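Local coordinates for protein restriction endonuclease AspBHI (Azoarcus sp., PDB 4OC8) that cleaves DNA as a modification-dependent restriction endonuclease, joining a probable DNA-binding N-terminal part to a nuclease part, and assembles as a tetramer, at residues T173-A178 with V199-W204; L14-V19 with F134-L139; P181-H186 with S194-V199; T61-E66 with F125-T130. All blocks are in the same frame, centred on the assembly; numbering follows the deposited sequence.

Contact 1: T173-A178 with V199-W204; sequences TILDEA and VAWNAW
Glu177 sets CG anti to its own carbonyl carbon (chi1 -61°) and bends at chi2 (-71°), which aims its carboxylate at the first turn of helix 199-207. OE2 thereby reaches the backbone NH of Ala200, accepting a nearly straight hydrogen bond, Ala200 N to Glu177 OE2 3.0 Å (164° at the hydrogen). The donor comes in on the anti side of the carboxylate and somewhat out of its plane. Val199 N is also near OE2, but its N-H points elsewhere. Leu175 starts with a similar first torsion and lays CD1 alongside the helix: Leu175 CD1 lies 3.7 Å from Ala200 C and 3.9 Å from Ala200 CB. The same methyl touches the Trp201 indole at its edge, Leu175 CD1 to Trp201 CE3 4.0 Å. The Ala200 methyl, pointing at the loop, is thus held between an apolar and a charged neighbour. An inverse gamma turn centred on Asp176 lets Leu175 and Glu177 both point at the helix, while Asp176 itself leads away and its OD1 bonds Trp157 of the second subunit. The contact lies in the N-terminal part of the protein, whose family belongs to the PUA clan, where the end of strand 163-174 passes into a loop; Val141 of the neighbouring strand 133-142 packs against both Leu175 and Trp201. A carboxylate beside the amides at the start of a helix faces the positive end of the helix dipole, which would tend to keep Glu177 ionised, with the leucine and indole packed alongside the polar link.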
loop_
_atom_site.group_PDB
_atom_site.type_symbol
_atom_site.label_atom_id
_atom_site.label_comp_id
_atom_site.label_asym_id
_atom_site.label_seq_id
_atom_site.Cartn_x
_atom_site.Cartn_y
_atom_site.Cartn_z
ATOM N N THR A 173 0.358 16.958 11.938
ATOM C CA THR A 173 -0.986 16.410 11.792
ATOM C C THR A 173 -2.024 17.425 12.263
ATOM O O THR A 173 -1.924 17.954 13.370
ATOM C CB THR A 173 -1.165 15.094 12.576
ATOM O OG1 THR A 173 -0.359 14.066 11.986
ATOM C CG2 THR A 173 -2.618 14.659 12.556
ATOM N N ILE A 174 -3.000 17.706 11.406
ATOM C CA ILE A 174 -4.128 18.557 11.758
ATOM C C ILE A 174 -5.046 17.846 12.752
ATOM O O ILE A 174 -5.580 16.774 12.453
ATOM C CB ILE A 174 -4.968 18.893 10.521
ATOM C CG1 ILE A 174 -4.080 19.417 9.393
ATOM C CG2 ILE A 174 -6.045 19.886 10.868
ATOM C CD1 ILE A 174 -3.338 20.671 9.738
ATOM N N LEU A 175 -5.230 18.450 13.927
ATOM C CA LEU A 175 -6.111 17.908 14.961
ATOM C C LEU A 175 -7.581 18.026 14.564
ATOM O O LEU A 175 -7.960 18.949 13.851
ATOM C CB LEU A 175 -5.876 18.626 16.289
ATOM C CG LEU A 175 -4.595 18.274 17.045
ATOM C CD1 LEU A 175 -4.526 19.032 18.363
ATOM C CD2 LEU A 175 -4.510 16.779 17.280
ATOM N N ASP A 176 -8.406 17.096 15.042
ATOM C CA ASP A 176 -9.846 17.104 14.754
ATOM C C ASP A 176 -10.599 18.175 15.542
ATOM O O ASP A 176 -11.204 17.883 16.568
ATOM C CB ASP A 176 -10.479 15.737 15.026
ATOM C CG ASP A 176 -11.902 15.635 14.501
ATOM O OD1 ASP A 176 -12.414 16.625 13.943
ATOM O OD2 ASP A 176 -12.508 14.550 14.648
ATOM N N GLU A 177 -10.578 19.404 15.030
ATOM C CA GLU A 177 -11.331 20.516 15.597
ATOM C C GLU A 177 -11.861 21.376 14.457
ATOM O O GLU A 177 -11.088 21.833 13.624
ATOM C CB GLU A 177 -10.446 21.368 16.511
ATOM C CG GLU A 177 -9.876 20.616 17.708
ATOM C CD GLU A 177 -10.930 20.270 18.759
ATOM O OE1 GLU A 177 -11.992 20.930 18.795
ATOM O OE2 GLU A 177 -10.689 19.340 19.559
ATOM N N ALA A 178 -13.170 21.604 14.418
ATOM C CA ALA A 178 -13.766 22.388 13.338
ATOM C C ALA A 178 -13.583 23.891 13.540
ATOM O O ALA A 178 -13.464 24.644 12.573
ATOM C CB ALA A 178 -15.240 22.049 13.173
ATOM N N VAL A 199 -10.290 20.386 22.792
ATOM C CA VAL A 199 -10.126 19.135 23.520
ATOM C C VAL A 199 -8.961 18.322 22.963
ATOM O O VAL A 199 -8.171 17.761 23.725
ATOM C CB VAL A 199 -11.410 18.276 23.481
ATOM C CG1 VAL A 199 -11.259 17.066 24.374
ATOM C CG2 VAL A 199 -12.609 19.094 23.898
ATOM N N ALA A 200 -8.857 18.263 21.637
ATOM C CA ALA A 200 -7.788 17.511 20.986
ATOM C C ALA A 200 -6.403 18.044 21.378
ATOM O O ALA A 200 -5.446 17.274 21.557
ATOM C CB ALA A 200 -7.973 17.530 19.470
ATOM N N TRP A 201 -6.309 19.363 21.532
ATOM C CA TRP A 201 -5.063 19.984 21.952
ATOM C C TRP A 201 -4.679 19.594 23.378
ATOM O O TRP A 201 -3.545 19.187 23.622
ATOM C CB TRP A 201 -5.117 21.505 21.815
ATOM C CG TRP A 201 -3.815 22.143 22.193
ATOM C CD1 TRP A 201 -3.483 22.670 23.406
ATOM C CD2 TRP A 201 -2.657 22.293 21.361
ATOM N NE1 TRP A 201 -2.199 23.152 23.379
ATOM C CE2 TRP A 201 -1.669 22.932 22.135
ATOM C CE3 TRP A 201 -2.363 21.955 20.036
ATOM C CZ2 TRP A 201 -0.405 23.238 21.628
ATOM C CZ3 TRP A 201 -1.106 22.265 19.534
ATOM C CH2 TRP A 201 -0.146 22.898 20.328
ATOM N N ASN A 202 -5.619 19.717 24.313
ATOM C CA ASN A 202 -5.350 19.339 25.701
ATOM C C ASN A 202 -4.993 17.866 25.804
ATOM O O ASN A 202 -4.094 17.481 26.554
ATOM C CB ASN A 202 -6.547 19.649 26.602
ATOM C CG ASN A 202 -6.738 21.133 26.830
ATOM O OD1 ASN A 202 -5.770 21.887 26.923
ATOM N ND2 ASN A 202 -7.993 21.563 26.919
ATOM N N ALA A 203 -5.706 17.049 25.036
ATOM C CA ALA A 203 -5.443 15.620 24.967
ATOM C C ALA A 203 -4.009 15.371 24.527
ATOM O O ALA A 203 -3.293 14.556 25.128
ATOM C CB ALA A 203 -6.412 14.954 24.015
ATOM N N TRP A 204 -3.586 16.081 23.482
ATOM C CA TRP A 204 -2.217 15.931 23.009
ATOM C C TRP A 204 -1.222 16.378 24.080
ATOM O O TRP A 204 -0.171 15.764 24.260
ATOM C CB TRP A 204 -1.984 16.681 21.691
ATOM C CG TRP A 204 -0.575 16.524 21.194
ATOM C CD1 TRP A 204 -0.053 15.452 20.525
ATOM C CD2 TRP A 204 0.500 17.456 21.356
ATOM N NE1 TRP A 204 1.276 15.665 20.252
ATOM C CE2 TRP A 204 1.641 16.888 20.755
ATOM C CE3 TRP A 204 0.608 18.720 21.947
ATOM C CZ2 TRP A 204 2.872 17.538 20.728
ATOM C CZ3 TRP A 204 1.831 19.364 21.921
ATOM C CH2 TRP A 204 2.948 18.772 21.319
#

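Contact 2: L14-V19 with F134-L139; sequences LIVDAV and FRFRGL
Two backbone hydrogen bonds tie the turn of 14-19 to strand 133-142: Phe136 N donates to Ala18 O (3.1 Å), and Asp17 N to Phe136 O, the latter modelled so short that its length is doubtful. Just beyond, Val19 and Arg135 form an antiparallel non-hydrogen-bonded pair. Within 14-19 a type II turn from Ile15 to Ala18 is closed by Ala18 N to Ile15 O (2.9 Å). Asp17 OD1 and Arg137 NH1 make a long salt bridge, 3.7 Å, by charge alone, since the oxygen lies well off the guanidinium plane; Thr126 takes Arg137 NE. Arg135 bends at chi3 (-60°) and brings one guanidinium face over Val19, Val19 CG2 to Arg135 NH2 3.6 Å, while NH2 pairs with Glu128. Replacing Arg135 by alanine is likely to leave Glu128 without its charged mate and Val19 CG2 without the guanidinium over it. The Phe136 ring takes Leu14 over one face, CB 4.1 Å from the ring centroid in a CH-pi contact, and meets Ile15 O at its edge, 3.5 Å from Phe136 CD2. Buried amides are thus paired within the chain, while Asp17 OD1 is shared between the long pair with Arg137 and a stronger salt bridge to Arg164 of the second subunit.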
loop_
_atom_site.group_PDB
_atom_site.type_symbol
_atom_site.label_atom_id
_atom_site.label_comp_id
_atom_site.label_asym_id
_atom_site.label_seq_id
_atom_site.Cartn_x
_atom_site.Cartn_y
_atom_site.Cartn_z
ATOM N N LEU A 14 -11.477 31.022 13.939
ATOM C CA LEU A 14 -10.732 30.328 12.893
ATOM C C LEU A 14 -11.434 29.031 12.503
ATOM O O LEU A 14 -11.385 28.046 13.242
ATOM C CB LEU A 14 -9.308 30.017 13.358
ATOM C CG LEU A 14 -8.250 31.118 13.278
ATOM C CD1 LEU A 14 -8.555 32.250 14.235
ATOM C CD2 LEU A 14 -6.890 30.530 13.574
ATOM N N ILE A 15 -12.071 29.033 11.336
ATOM C CA ILE A 15 -12.882 27.903 10.881
ATOM C C ILE A 15 -12.181 27.106 9.773
ATOM O O ILE A 15 -11.679 27.679 8.803
ATOM C CB ILE A 15 -14.266 28.396 10.397
ATOM C CG1 ILE A 15 -14.916 29.262 11.482
ATOM C CG2 ILE A 15 -15.162 27.221 10.011
ATOM C CD1 ILE A 15 -15.912 30.276 10.958
ATOM N N VAL A 16 -12.145 25.787 9.930
ATOM C CA VAL A 16 -11.457 24.917 8.979
ATOM C C VAL A 16 -11.937 25.130 7.544
ATOM O O VAL A 16 -13.137 25.061 7.259
ATOM C CB VAL A 16 -11.604 23.435 9.364
ATOM C CG1 VAL A 16 -11.097 22.542 8.246
ATOM C CG2 VAL A 16 -10.865 23.156 10.662
ATOM N N ASP A 17 -10.986 25.416 6.659
ATOM C CA ASP A 17 -11.252 25.649 5.237
ATOM C C ASP A 17 -12.071 26.914 4.946
ATOM O O ASP A 17 -12.624 27.064 3.858
ATOM C CB ASP A 17 -11.871 24.413 4.572
ATOM C CG ASP A 17 -10.919 23.226 4.541
ATOM O OD1 ASP A 17 -9.726 23.396 4.873
ATOM O OD2 ASP A 17 -11.363 22.123 4.168
ATOM N N ALA A 18 -12.134 27.826 5.911
ATOM C CA ALA A 18 -12.750 29.130 5.679
ATOM C C ALA A 18 -11.729 30.090 5.072
ATOM O O ALA A 18 -10.529 29.992 5.342
ATOM C CB ALA A 18 -13.319 29.697 6.965
ATOM N N VAL A 19 -12.204 31.015 4.247
ATOM C CA VAL A 19 -11.299 31.908 3.535
ATOM C C VAL A 19 -11.235 33.292 4.170
ATOM O O VAL A 19 -12.248 33.958 4.352
ATOM C CB VAL A 19 -11.668 32.021 2.046
ATOM C CG1 VAL A 19 -10.821 33.086 1.369
ATOM C CG2 VAL A 19 -11.488 30.675 1.359
ATOM N N PHE A 134 -6.021 33.800 2.537
ATOM C CA PHE A 134 -5.581 32.538 3.117
ATOM C C PHE A 134 -6.751 31.666 3.540
ATOM O O PHE A 134 -7.683 32.134 4.174
ATOM C CB PHE A 134 -4.686 32.794 4.326
ATOM C CG PHE A 134 -3.470 33.614 4.018
ATOM C CD1 PHE A 134 -3.523 34.996 4.055
ATOM C CD2 PHE A 134 -2.272 33.002 3.697
ATOM C CE1 PHE A 134 -2.405 35.753 3.772
ATOM C CE2 PHE A 134 -1.149 33.756 3.418
ATOM C CZ PHE A 134 -1.216 35.133 3.454
ATOM N N ARG A 135 -6.689 30.390 3.185
ATOM C CA ARG A 135 -7.634 29.404 3.679
ATOM C C ARG A 135 -7.038 28.697 4.897
ATOM O O ARG A 135 -5.965 28.089 4.811
ATOM C CB ARG A 135 -7.972 28.390 2.585
ATOM C CG ARG A 135 -8.991 27.345 2.995
ATOM C CD ARG A 135 -9.242 26.359 1.870
ATOM N NE ARG A 135 -9.750 27.028 0.678
ATOM C CZ ARG A 135 -11.033 27.087 0.343
ATOM N NH1 ARG A 135 -11.946 26.505 1.107
ATOM N NH2 ARG A 135 -11.405 27.719 -0.762
ATOM N N PHE A 136 -7.730 28.796 6.030
ATOM C CA PHE A 136 -7.300 28.131 7.255
ATOM C C PHE A 136 -7.495 26.626 7.127
ATOM O O PHE A 136 -8.596 26.157 6.842
ATOM C CB PHE A 136 -8.071 28.666 8.463
ATOM C CG PHE A 136 -7.701 28.001 9.760
ATOM C CD1 PHE A 136 -6.449 28.197 10.323
ATOM C CD2 PHE A 136 -8.602 27.181 10.416
ATOM C CE1 PHE A 136 -6.104 27.585 11.508
ATOM C CE2 PHE A 136 -8.260 26.567 11.605
ATOM C CZ PHE A 136 -7.009 26.772 12.151
ATOM N N ARG A 137 -6.420 25.873 7.335
ATOM C CA ARG A 137 -6.442 24.436 7.093
ATOM C C ARG A 137 -6.576 23.621 8.369
ATOM O O ARG A 137 -6.920 22.439 8.324
ATOM C CB ARG A 137 -5.201 23.999 6.315
ATOM C CG ARG A 137 -5.167 24.505 4.882
ATOM C CD ARG A 137 -6.538 24.426 4.238
ATOM N NE ARG A 137 -6.470 24.527 2.785
ATOM C CZ ARG A 137 -6.765 23.534 1.951
ATOM N NH1 ARG A 137 -7.162 22.362 2.428
ATOM N NH2 ARG A 137 -6.674 23.716 0.641
ATOM N N GLY A 138 -6.300 24.250 9.503
ATOM C CA GLY A 138 -6.457 23.587 10.781
ATOM C C GLY A 138 -5.391 23.896 11.818
ATOM O O GLY A 138 -4.423 24.613 11.561
ATOM N N LEU A 139 -5.587 23.341 13.005
ATOM C CA LEU A 139 -4.630 23.446 14.091
ATOM C C LEU A 139 -3.847 22.147 14.106
ATOM O O LEU A 139 -4.432 21.068 14.019
ATOM C CB LEU A 139 -5.370 23.645 15.415
ATOM C CG LEU A 139 -4.643 23.262 16.699
ATOM C CD1 LEU A 139 -3.688 24.358 17.135
ATOM C CD2 LEU A 139 -5.644 22.941 17.789
#

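Contact 3: P181-H186 with S194-V199; sequences PRAWVH and SGLAPV. With PO4 (phosphate ion), chain G.
A helix start and a loop leading into the next helix meet here: Pro181 is the N-cap residue of helix 182-189, Pro198 that of helix 199-207, and the Trp184 indole is packed under the connecting loop. A first torsion of -179° swings the Trp184 ring away from its own backbone N, and Ala197 and Pro198 lie over one and the same face of it. Ala197 CA sits 3.7 Å from the centroid of the Trp184 five-membered ring, and Pro198 CD 3.8 Å from that of the six-membered ring, only 7° off its normal; both are CH-pi contacts. Ser194 OG comes in at the ring edge, in plane, 3.4 Å from Trp184 CD1. Ser194 OG also accepts from Leu196 N (3.3 Å) in an ST turn, which fixes the loop as it reaches the indole. Leu196 packs its CB on Trp184 CB (3.9 Å) and its CD2 on Ala183 CB (3.9 Å). Beyond the loop, Trp201 meets the indole edge-to-face. A serine in place of Trp184 would probably leave Ala197 and Pro198 without the flat surface they rest on and open a gap against Trp201. Farther along the helix, His186 ND1 donates weak bonds to a phosphate ion (His186 ND1 to phosphate O4 3.2 Å); Arg49 NH1 is hydrogen-bonded to the same ion, which probably comes from the crystallisation liquor. Because His186 NE2 is bonded to Leu37 O, both ring nitrogens have acceptors, consistent with a protonated imidazole. The loop itself is held to the helix by C-H groups on an indole and by apolar packing, with no hydrogen bond between the two segments.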
loop_
_atom_site.group_PDB
_atom_site.type_symbol
_atom_site.label_atom_id
_atom_site.label_comp_id
_atom_site.label_asym_id
_atom_site.label_seq_id
_atom_site.Cartn_x
_atom_site.Cartn_y
_atom_site.Cartn_z
ATOM N N PRO A 181 -11.105 28.901 18.604
ATOM C CA PRO A 181 -11.487 30.187 19.190
ATOM C C PRO A 181 -10.375 31.208 19.020
ATOM O O PRO A 181 -9.249 30.926 19.424
ATOM C CB PRO A 181 -11.643 29.852 20.676
ATOM C CG PRO A 181 -11.901 28.393 20.720
ATOM C CD PRO A 181 -11.092 27.822 19.604
ATOM N N ARG A 182 -10.673 32.368 18.439
ATOM C CA ARG A 182 -9.661 33.410 18.309
ATOM C C ARG A 182 -9.274 33.983 19.672
ATOM O O ARG A 182 -8.164 34.491 19.844
ATOM C CB ARG A 182 -10.099 34.521 17.347
ATOM C CG ARG A 182 -11.256 35.376 17.827
ATOM C CD ARG A 182 -11.403 36.621 16.957
ATOM N NE ARG A 182 -10.474 37.680 17.347
ATOM C CZ ARG A 182 -9.753 38.401 16.494
ATOM N NH1 ARG A 182 -9.844 38.176 15.190
ATOM N NH2 ARG A 182 -8.938 39.346 16.947
ATOM N N ALA A 183 -10.187 33.890 20.633
ATOM C CA ALA A 183 -9.887 34.255 22.014
ATOM C C ALA A 183 -8.696 33.451 22.537
ATOM O O ALA A 183 -7.779 34.006 23.144
ATOM C CB ALA A 183 -11.096 34.028 22.891
ATOM N N TRP A 184 -8.714 32.143 22.286
ATOM C CA TRP A 184 -7.633 31.255 22.710
ATOM C C TRP A 184 -6.342 31.581 21.983
ATOM O O TRP A 184 -5.263 31.614 22.586
ATOM C CB TRP A 184 -8.002 29.796 22.451
ATOM C CG TRP A 184 -6.946 28.819 22.889
ATOM C CD1 TRP A 184 -6.524 28.587 24.168
ATOM C CD2 TRP A 184 -6.195 27.929 22.053
ATOM N NE1 TRP A 184 -5.551 27.616 24.178
ATOM C CE2 TRP A 184 -5.333 27.194 22.891
ATOM C CE3 TRP A 184 -6.165 27.685 20.675
ATOM C CZ2 TRP A 184 -4.450 26.231 22.398
ATOM C CZ3 TRP A 184 -5.290 26.730 20.187
ATOM C CH2 TRP A 184 -4.446 26.014 21.047
ATOM N N VAL A 185 -6.459 31.812 20.679
ATOM C CA VAL A 185 -5.305 32.121 19.850
ATOM C C VAL A 185 -4.594 33.365 20.362
ATOM O O VAL A 185 -3.392 33.336 20.617
ATOM C CB VAL A 185 -5.700 32.311 18.377
ATOM C CG1 VAL A 185 -4.512 32.793 17.569
ATOM C CG2 VAL A 185 -6.236 31.009 17.813
ATOM N N HIS A 186 -5.348 34.445 20.537
ATOM C CA HIS A 186 -4.779 35.703 21.006
ATOM C C HIS A 186 -4.310 35.646 22.458
ATOM O O HIS A 186 -3.327 36.287 22.816
ATOM C CB HIS A 186 -5.766 36.849 20.792
ATOM C CG HIS A 186 -5.956 37.216 19.353
ATOM N ND1 HIS A 186 -5.376 38.330 18.785
ATOM C CD2 HIS A 186 -6.655 36.610 18.364
ATOM C CE1 HIS A 186 -5.717 38.400 17.510
ATOM N NE2 HIS A 186 -6.491 37.366 17.228
ATOM N N SER A 194 -4.657 29.589 29.321
ATOM C CA SER A 194 -6.046 29.611 28.882
ATOM C C SER A 194 -6.748 28.265 29.040
ATOM O O SER A 194 -6.117 27.208 29.001
ATOM C CB SER A 194 -6.129 30.089 27.430
ATOM O OG SER A 194 -7.473 30.267 27.019
ATOM N N GLY A 195 -8.063 28.318 29.225
ATOM C CA GLY A 195 -8.868 27.121 29.348
ATOM C C GLY A 195 -9.812 26.980 28.176
ATOM O O GLY A 195 -10.744 26.175 28.210
ATOM N N LEU A 196 -9.579 27.777 27.137
ATOM C CA LEU A 196 -10.369 27.682 25.914
ATOM C C LEU A 196 -9.698 26.775 24.885
ATOM O O LEU A 196 -10.084 26.760 23.715
ATOM C CB LEU A 196 -10.618 29.066 25.308
ATOM C CG LEU A 196 -11.708 29.934 25.943
ATOM C CD1 LEU A 196 -11.199 30.605 27.211
ATOM C CD2 LEU A 196 -12.238 30.971 24.951
ATOM N N ALA A 197 -8.690 26.025 25.327
ATOM C CA ALA A 197 -7.983 25.098 24.451
ATOM C C ALA A 197 -8.915 23.999 23.960
ATOM O O ALA A 197 -9.663 23.418 24.749
ATOM C CB ALA A 197 -6.792 24.490 25.173
ATOM N N PRO A 198 -8.887 23.722 22.648
ATOM C CA PRO A 198 -9.660 22.617 22.072
ATOM C C PRO A 198 -9.326 21.299 22.755
ATOM O O PRO A 198 -8.210 21.130 23.249
ATOM C CB PRO A 198 -9.201 22.597 20.615
ATOM C CG PRO A 198 -8.851 24.018 20.334
ATOM C CD PRO A 198 -8.232 24.533 21.608
ATOM N N VAL A 199 -10.290 20.386 22.792
ATOM C CA VAL A 199 -10.126 19.135 23.520
ATOM C C VAL A 199 -8.961 18.322 22.963
ATOM O O VAL A 199 -8.171 17.761 23.725
ATOM C CB VAL A 199 -11.410 18.276 23.481
ATOM C CG1 VAL A 199 -11.259 17.066 24.374
ATOM C CG2 VAL A 199 -12.609 19.094 23.898
HETATM P P PO4 G . -3.483 40.770 20.657
HETATM O O1 PO4 G . -2.575 41.632 21.504
HETATM O O2 PO4 G . -4.929 41.008 21.034
HETATM O O3 PO4 G . -3.287 41.108 19.195
HETATM O O4 PO4 G . -3.134 39.317 20.886
#

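Contact 4: T61-E66 with F125-T130; sequences TSNLAE and FTTEAT
Leu64 reaches across to Thr126 by a methyl-to-methyl approach, Leu64 CD1 to Thr126 CG2 4.0 Å, the two side chains running at a slant to each other. Thr126 can offer that methyl because its OG1 lies between backbone N and carbonyl carbon (chi1 59°), where Arg137 NE bonds it, leaving CG2 on the Leu64 side. Asn63 and Thr127 also meet at a slant: Asn63 OD1 comes to 3.2 Å from Thr127 OG1, but the angle is too poor for a hydrogen bond. In the sheet itself, Thr61 and Phe125 share one face and Ser62 and Thr126 the other. These are the ends of two neighbouring parallel strands, 55-62 and 122-127, within the large mixed sheet of the N-terminal region. Thr127 N donates to Ser62 O (2.9 Å), and Ser62 N makes a weak bond to Phe125 O (3.0 Å); Thr61 CA adds a CA-H...O contact to that same Phe125 O. Ser62 turns its OG to Asp71, while Thr61 OG1 bonds Gly45 O. The Phe125 ring leads away from Thr61 toward Phe136 of strand 133-142, their planes meeting at about 60°, and Leu34 of helix 34-37 packs on both Thr61 and Phe125.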
loop_
_atom_site.group_PDB
_atom_site.type_symbol
_atom_site.label_atom_id
_atom_site.label_comp_id
_atom_site.label_asym_id
_atom_site.label_seq_id
_atom_site.Cartn_x
_atom_site.Cartn_y
_atom_site.Cartn_z
ATOM N N THR A 61 2.330 29.133 6.618
ATOM C CA THR A 61 1.588 29.328 5.377
ATOM C C THR A 61 2.251 28.568 4.231
ATOM O O THR A 61 3.453 28.314 4.250
ATOM C CB THR A 61 1.445 30.816 5.005
ATOM O OG1 THR A 61 2.655 31.283 4.400
ATOM C CG2 THR A 61 1.136 31.648 6.238
ATOM N N SER A 62 1.458 28.190 3.239
ATOM C CA SER A 62 1.993 27.470 2.097
ATOM C C SER A 62 1.232 27.805 0.819
ATOM O O SER A 62 0.023 28.012 0.843
ATOM C CB SER A 62 1.978 25.967 2.362
ATOM O OG SER A 62 2.652 25.272 1.329
ATOM N N ASN A 63 1.957 27.863 -0.293
ATOM C CA ASN A 63 1.374 28.188 -1.590
ATOM C C ASN A 63 0.821 26.943 -2.275
ATOM O O ASN A 63 -0.191 27.008 -2.976
ATOM C CB ASN A 63 2.428 28.843 -2.487
ATOM C CG ASN A 63 1.818 29.627 -3.633
ATOM O OD1 ASN A 63 0.693 29.361 -4.061
ATOM N ND2 ASN A 63 2.561 30.603 -4.137
ATOM N N LEU A 64 1.498 25.816 -2.062
ATOM C CA LEU A 64 1.180 24.554 -2.734
ATOM C C LEU A 64 1.310 24.688 -4.251
ATOM O O LEU A 64 0.767 23.880 -5.002
ATOM C CB LEU A 64 -0.216 24.037 -2.356
ATOM C CG LEU A 64 -0.592 23.899 -0.875
ATOM C CD1 LEU A 64 -1.966 23.257 -0.719
ATOM C CD2 LEU A 64 0.454 23.109 -0.111
ATOM N N ALA A 65 2.037 25.713 -4.687
ATOM C CA ALA A 65 2.288 25.948 -6.104
ATOM C C ALA A 65 3.751 25.663 -6.409
ATOM O O ALA A 65 4.182 25.720 -7.559
ATOM C CB ALA A 65 1.943 27.384 -6.475
ATOM N N GLU A 66 4.508 25.353 -5.362
ATOM C CA GLU A 66 5.940 25.130 -5.486
ATOM C C GLU A 66 6.273 23.671 -5.771
ATOM O O GLU A 66 6.097 22.802 -4.914
ATOM C CB GLU A 66 6.666 25.618 -4.230
ATOM C CG GLU A 66 5.958 25.291 -2.914
ATOM C CD GLU A 66 6.593 26.000 -1.724
ATOM O OE1 GLU A 66 6.901 27.206 -1.853
ATOM O OE2 GLU A 66 6.795 25.356 -0.668
ATOM N N PHE A 125 -2.108 27.632 7.294
ATOM C CA PHE A 125 -2.872 28.352 6.278
ATOM C C PHE A 125 -2.315 28.030 4.897
ATOM O O PHE A 125 -1.120 27.774 4.751
ATOM C CB PHE A 125 -2.786 29.863 6.499
ATOM C CG PHE A 125 -3.523 30.353 7.709
ATOM C CD1 PHE A 125 -2.893 30.419 8.941
ATOM C CD2 PHE A 125 -4.841 30.772 7.609
ATOM C CE1 PHE A 125 -3.567 30.882 10.061
ATOM C CE2 PHE A 125 -5.522 31.236 8.723
ATOM C CZ PHE A 125 -4.884 31.293 9.951
ATOM N N THR A 126 -3.174 28.045 3.881
ATOM C CA THR A 126 -2.705 27.926 2.500
ATOM C C THR A 126 -3.212 29.100 1.670
ATOM O O THR A 126 -4.351 29.515 1.817
ATOM C CB THR A 126 -3.129 26.589 1.843
ATOM O OG1 THR A 126 -4.559 26.474 1.843
ATOM C CG2 THR A 126 -2.525 25.413 2.584
ATOM N N THR A 127 -2.369 29.639 0.797
ATOM C CA THR A 127 -2.762 30.800 0.004
ATOM C C THR A 127 -3.695 30.418 -1.138
ATOM O O THR A 127 -3.426 29.469 -1.874
ATOM C CB THR A 127 -1.546 31.519 -0.595
ATOM O OG1 THR A 127 -0.946 30.687 -1.594
ATOM C CG2 THR A 127 -0.525 31.831 0.482
ATOM N N GLU A 128 -4.793 31.160 -1.272
ATOM C CA GLU A 128 -5.678 31.029 -2.423
ATOM C C GLU A 128 -5.111 31.867 -3.568
ATOM O O GLU A 128 -5.456 31.666 -4.736
ATOM C CB GLU A 128 -7.099 31.487 -2.080
ATOM C CG GLU A 128 -7.783 30.675 -0.983
ATOM C CD GLU A 128 -8.054 29.243 -1.398
ATOM O OE1 GLU A 128 -9.091 29.001 -2.054
ATOM O OE2 GLU A 128 -7.229 28.361 -1.067
ATOM N N ALA A 129 -4.242 32.810 -3.205
ATOM C CA ALA A 129 -3.480 33.620 -4.156
ATOM C C ALA A 129 -4.314 34.538 -5.059
ATOM O O ALA A 129 -3.938 34.802 -6.201
ATOM C CB ALA A 129 -2.537 32.739 -4.988
ATOM N N THR A 130 -5.445 35.014 -4.547
ATOM C CA THR A 130 -6.167 36.118 -5.175
ATOM C C THR A 130 -5.883 37.385 -4.370
ATOM O O THR A 130 -6.534 37.653 -3.359
ATOM C CB THR A 130 -7.694 35.866 -5.254
ATOM O OG1 THR A 130 -8.400 37.056 -4.872
ATOM C CG2 THR A 130 -8.106 34.721 -4.337
#

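In the fold
Contacts 1, 2 and 4 reach the same large sheet, where strand 133-142 lies between 163-174 and 122-127. Contacts 2 and 4, centres 12 Å apart, join through backbone pairing, Arg135 N to Thr126 O 2.8 Å, and contacts 1 and 2, centres 14 Å apart, through Leu175 N to Leu139 O 2.7 Å. Contact 3 adds the helical layer: it shares Val199 with contact 1, the two centres 12 Å apart, and apart from Val199 it falls in the stretch of chain between the two segments of contact 1. Contact 4 stands apart from contact 3, nearest atoms about 8 Å away. Contacts 1 and 2 touch the second subunit. Of the four contacts, the phosphate is bonded at contact 3, by His186, with Arg49 as a further partner.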